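PDB 3U4F: mandelate racemase/muconate lactonizing enzyme family protein from Roseovarius nubinhibens ISM, which binds magnesium and probably acts as a hydro-lyase of the mandelate racemase/muconate lactonizing family in the enolase superfamily. Local coordinates for residues 252-257 with 274-279; 302-307 with 325-330. One frame throughout, in Å; residues are numbered along the deposited sequence.

Contact 1. Residues 252-257 with 274-279; sequences DVTGGE and VDVVQP. With MG (magnesium ion), chain E; GAI (guanidine), chain F.
Thr254 holds OG1 between its backbone N and carbonyl carbon (chi1 78°), while Gln278 sets CG beside its own N (chi1 -60°) and runs extended beyond it, which lets hydroxyl and amide meet on the sheet face shared with Val276, the one away from helix 262-270. The hydroxyl of Thr254 gives its proton to Gln278, OG1 to OE1 2.6 Å, arriving well above the carbonyl plane of the amide rather than on a lone pair. The other end of that amide is also held, because NE2 donates to Glu231, a magnesium ligand; Gln278 thereby links strand 253-255 to the first shell of the metal. The methyl of Thr254, CG2, lies alongside Val276 CB at 3.7 Å, the two side chains pointing the same way.

At the opposite end Asp275 works as a clamp on backbone. Its OD2 accepts from Val253 N at 2.8 Å through the anti lone pair, in a nearly straight bond. Asp275 N returns a bond of 2.7 Å to Val253 O. The parallel pairing continues with Gln278 N to Gly255 O, 2.9 Å, and a weaker, longer bond from Gly255 N to Val276 O. At the backbone angles of Gly256 a CB would be pressed against the carbonyl O of Gly255.

Beyond this glycine, Glu257 reaches the magnesium ion with OE1 at 2.0 Å, alongside Asp205 and Glu231, and OE2 forms a salt bridge with Lys94 of the second subunit. Guanidine chelates the same ion through N2 and N3. Neighbouring parallel strands of a beta-alpha-beta unit, with a metal-binding carboxylate just past a strand's C-terminal end, are the hallmark of the enolase-superfamily barrel.

Contact 2. Residues 302-307 with 325-330; sequences LPVTPH and IPNAGK. With GAI (guanidine), chain F.
Asn327 bonds to Leu302 O with its side-chain amide and to Val304 N with its backbone carbonyl. ND2 donates to Leu302 O at 3.0 Å, nearly in line with the carbonyl (164°), and the same nitrogen also donates to Ala294 O on helix 287-299, giving it two acceptors. Backbone Asn327 O takes the proton of Val304 N at 2.9 Å. Val304 O is satisfied in turn by Gly329 N, 2.6 Å away. The CG of Asn327 sits between N and carbonyl carbon (chi1 60°), which brings ND2 against Val304 CG2. An alanine here is likely to cost Leu302 O and Ala294 O their shared donor, and the turn its hydrogen bond to helix 287-299.

Ile325 CD1 packs against Val304 CB at 3.6 Å, the side chains crossing at about a right angle. Thr305 OG1 lies 3.2 Å from Gly329 CA, where a side chain would clash, and a water bridges OG1 to Lys330 N. Segment 302-307 runs beside strand 276-277, with backbone bonds from Pro303 and Thr305 to Val277, and 325-330, with its type I turn from Ile325 to Ala328, leads into strand 332-335; the single-bridge contact thus sits between those strands of the TIM barrel.

Overall arrangement
As a worked example of a barrel built in steps, the two contacts are consecutive and abut: Thr305 N is 2.9 Å from Val277 O and His307 N 2.9 Å from Pro279 O, both probable hydrogen bonds, so segment 302-307 lies against segment 274-279. Contact 1 is buried and joins two regular parallel strands; contact 2 is partly buried, joins irregular loops at either end of helix 313-322, and reaches solvent at Lys330. Both rest on backbone bonds. Contact 1 adds an aspartate on a backbone N-H, a threonine-glutamine bond and a glutamate tied to the metal and the guanidine pocket; contact 2 adds one asparagine amide and a bridging water. Both nevertheless meet guanidine, through Glu257 and His307.

Contact 1. Residues 252-257 with 274-279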
# COMPACT_ATOMS: atom_id res chain seq x y z
N ASP A 252 -20.83 11.07 -17.00
CA ASP A 252 -19.64 11.24 -16.15
C ASP A 252 -19.23 9.88 -15.61
O ASP A 252 -20.07 9.15 -15.03
CB ASP A 252 -19.93 12.14 -14.94
CG ASP A 252 -19.92 13.63 -15.28
OD1 ASP A 252 -19.40 14.04 -16.34
OD2 ASP A 252 -20.43 14.40 -14.44
N VAL A 253 -17.96 9.56 -15.79
CA VAL A 253 -17.31 8.38 -15.19
C VAL A 253 -16.42 8.93 -14.06
O VAL A 253 -15.71 9.94 -14.22
CB VAL A 253 -16.47 7.60 -16.24
CG1 VAL A 253 -15.55 6.52 -15.58
CG2 VAL A 253 -17.39 6.95 -17.30
N THR A 254 -16.48 8.26 -12.91
CA THR A 254 -15.96 8.82 -11.66
C THR A 254 -15.15 7.74 -10.96
O THR A 254 -15.39 6.55 -11.16
CB THR A 254 -17.11 9.35 -10.77
OG1 THR A 254 -17.77 8.28 -10.10
CG2 THR A 254 -18.19 10.10 -11.63
N GLY A 255 -14.16 8.14 -10.17
CA GLY A 255 -13.46 7.15 -9.35
C GLY A 255 -12.35 7.76 -8.53
O GLY A 255 -12.10 8.97 -8.60
N GLY A 256 -11.70 6.89 -7.75
CA GLY A 256 -10.48 7.22 -7.02
C GLY A 256 -10.54 6.87 -5.53
O GLY A 256 -9.57 7.14 -4.82
N GLU A 257 -11.64 6.29 -5.06
CA GLU A 257 -11.80 6.09 -3.62
C GLU A 257 -10.71 5.22 -2.99
O GLU A 257 -10.38 5.46 -1.83
CB GLU A 257 -13.18 5.56 -3.25
CG GLU A 257 -13.44 4.12 -3.67
CD GLU A 257 -14.90 3.82 -3.58
OE1 GLU A 257 -15.70 4.55 -4.22
OE2 GLU A 257 -15.23 2.84 -2.88
N VAL A 274 -10.81 10.01 -15.53
CA VAL A 274 -12.17 10.15 -15.03
C VAL A 274 -12.64 11.60 -15.20
O VAL A 274 -11.82 12.51 -15.35
CB VAL A 274 -12.33 9.74 -13.52
CG1 VAL A 274 -12.04 8.25 -13.30
CG2 VAL A 274 -11.41 10.57 -12.63
N ASP A 275 -13.96 11.78 -15.15
CA ASP A 275 -14.60 13.10 -15.24
C ASP A 275 -14.78 13.78 -13.89
O ASP A 275 -14.83 15.01 -13.83
CB ASP A 275 -15.95 12.96 -15.92
CG ASP A 275 -15.83 12.31 -17.30
OD1 ASP A 275 -15.20 12.92 -18.22
OD2 ASP A 275 -16.30 11.16 -17.45
N VAL A 276 -14.89 12.98 -12.83
CA VAL A 276 -15.05 13.48 -11.46
C VAL A 276 -14.09 12.65 -10.59
O VAL A 276 -14.09 11.42 -10.69
CB VAL A 276 -16.47 13.25 -10.96
CG1 VAL A 276 -16.64 13.77 -9.52
CG2 VAL A 276 -17.52 13.93 -11.87
N VAL A 277 -13.30 13.30 -9.73
CA VAL A 277 -12.40 12.56 -8.84
C VAL A 277 -13.04 12.31 -7.47
O VAL A 277 -13.78 13.17 -6.95
CB VAL A 277 -11.00 13.21 -8.73
CG1 VAL A 277 -10.37 13.36 -10.11
CG2 VAL A 277 -11.07 14.60 -8.08
N GLN A 278 -12.74 11.16 -6.88
CA GLN A 278 -13.44 10.74 -5.67
C GLN A 278 -12.47 10.23 -4.58
O GLN A 278 -12.59 9.11 -4.14
CB GLN A 278 -14.47 9.65 -5.99
CG GLN A 278 -15.51 10.14 -6.97
CD GLN A 278 -16.60 9.13 -7.13
OE1 GLN A 278 -16.42 8.15 -7.83
NE2 GLN A 278 -17.75 9.36 -6.48
N PRO A 279 -11.59 11.09 -4.08
CA PRO A 279 -10.75 10.68 -2.94
C PRO A 279 -11.60 10.36 -1.68
O PRO A 279 -12.72 10.86 -1.54
CB PRO A 279 -9.89 11.93 -2.68
CG PRO A 279 -10.71 13.07 -3.21
CD PRO A 279 -11.37 12.50 -4.46
MG MG E . -17.52 3.92 -4.92
C GAI F . -18.91 3.84 -2.75
N1 GAI F . -19.68 3.83 -1.70
N2 GAI F . -18.18 2.75 -3.20
N3 GAI F . -18.74 4.97 -3.46
O HOH W 1 -16.62 2.63 -6.12

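Contact 2. Residues 302-307 with 325-330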
# COMPACT_ATOMS: atom_id res chain seq x y z
N LEU A 302 -11.62 19.50 -13.11
CA LEU A 302 -12.40 18.34 -12.71
C LEU A 302 -13.00 18.60 -11.35
O LEU A 302 -12.29 19.07 -10.44
CB LEU A 302 -11.52 17.11 -12.60
CG LEU A 302 -11.19 16.18 -13.78
CD1 LEU A 302 -11.56 16.67 -15.18
CD2 LEU A 302 -9.79 15.54 -13.67
N PRO A 303 -14.28 18.27 -11.17
CA PRO A 303 -14.86 18.37 -9.83
C PRO A 303 -14.46 17.23 -8.90
O PRO A 303 -14.02 16.17 -9.36
CB PRO A 303 -16.37 18.30 -10.07
CG PRO A 303 -16.53 17.69 -11.42
CD PRO A 303 -15.27 17.89 -12.20
N VAL A 304 -14.69 17.47 -7.61
CA VAL A 304 -14.28 16.56 -6.54
C VAL A 304 -15.52 16.14 -5.75
O VAL A 304 -16.20 16.97 -5.14
CB VAL A 304 -13.25 17.21 -5.61
CG1 VAL A 304 -12.89 16.24 -4.46
CG2 VAL A 304 -12.01 17.67 -6.39
N THR A 305 -15.84 14.86 -5.81
CA THR A 305 -17.01 14.31 -5.12
C THR A 305 -16.50 13.14 -4.27
O THR A 305 -16.46 12.01 -4.72
CB THR A 305 -18.09 13.84 -6.14
OG1 THR A 305 -18.55 14.98 -6.86
CG2 THR A 305 -19.29 13.24 -5.43
N PRO A 306 -16.08 13.43 -3.02
CA PRO A 306 -15.37 12.40 -2.25
C PRO A 306 -16.21 11.19 -1.88
O PRO A 306 -17.43 11.25 -1.87
CB PRO A 306 -14.95 13.16 -0.97
CG PRO A 306 -14.81 14.56 -1.43
CD PRO A 306 -16.04 14.72 -2.34
N HIS A 307 -15.53 10.09 -1.57
CA HIS A 307 -16.16 8.88 -1.12
C HIS A 307 -16.29 8.98 0.38
O HIS A 307 -15.36 9.37 1.10
CB HIS A 307 -15.25 7.70 -1.50
CG HIS A 307 -15.57 6.42 -0.80
ND1 HIS A 307 -14.94 6.03 0.37
CD2 HIS A 307 -16.42 5.42 -1.13
CE1 HIS A 307 -15.39 4.84 0.73
NE2 HIS A 307 -16.29 4.44 -0.16
N ILE A 325 -13.86 23.71 -0.89
CA ILE A 325 -13.05 23.67 -2.12
C ILE A 325 -13.80 24.33 -3.29
O ILE A 325 -15.01 24.20 -3.40
CB ILE A 325 -12.60 22.23 -2.48
CG1 ILE A 325 -13.80 21.31 -2.62
CG2 ILE A 325 -11.63 21.72 -1.39
CD1 ILE A 325 -13.48 20.01 -3.35
N PRO A 326 -13.08 25.05 -4.15
CA PRO A 326 -13.82 25.80 -5.19
C PRO A 326 -14.39 24.87 -6.27
O PRO A 326 -15.34 25.23 -6.97
CB PRO A 326 -12.75 26.73 -5.78
CG PRO A 326 -11.43 26.06 -5.48
CD PRO A 326 -11.64 25.36 -4.14
N ASN A 327 -13.80 23.68 -6.39
CA ASN A 327 -14.26 22.69 -7.37
C ASN A 327 -15.02 21.52 -6.73
O ASN A 327 -14.90 20.36 -7.17
CB ASN A 327 -13.09 22.19 -8.25
CG ASN A 327 -11.97 21.53 -7.43
OD1 ASN A 327 -11.72 21.89 -6.30
ND2 ASN A 327 -11.29 20.56 -8.03
N ALA A 328 -15.81 21.80 -5.70
CA ALA A 328 -16.69 20.78 -5.10
C ALA A 328 -17.62 20.19 -6.13
O ALA A 328 -18.17 20.93 -6.97
CB ALA A 328 -17.50 21.39 -3.95
N GLY A 329 -17.75 18.86 -6.12
CA GLY A 329 -18.76 18.18 -6.93
C GLY A 329 -20.20 18.43 -6.48
O GLY A 329 -20.48 19.35 -5.68
N LYS A 330 -21.13 17.58 -6.95
CA LYS A 330 -22.55 17.92 -6.86
C LYS A 330 -23.17 17.66 -5.50
O LYS A 330 -24.22 18.20 -5.18
CB LYS A 330 -23.35 17.17 -7.92
CG LYS A 330 -23.00 17.55 -9.37
CD LYS A 330 -23.69 16.59 -10.35
CE LYS A 330 -23.48 17.05 -11.81
NZ LYS A 330 -24.08 15.99 -12.71
C GAI F . -18.91 3.84 -2.75
N1 GAI F . -19.68 3.83 -1.70
N2 GAI F . -18.18 2.75 -3.20
N3 GAI F . -18.74 4.97 -3.46
O HOH W 2 -20.36 15.28 -8.87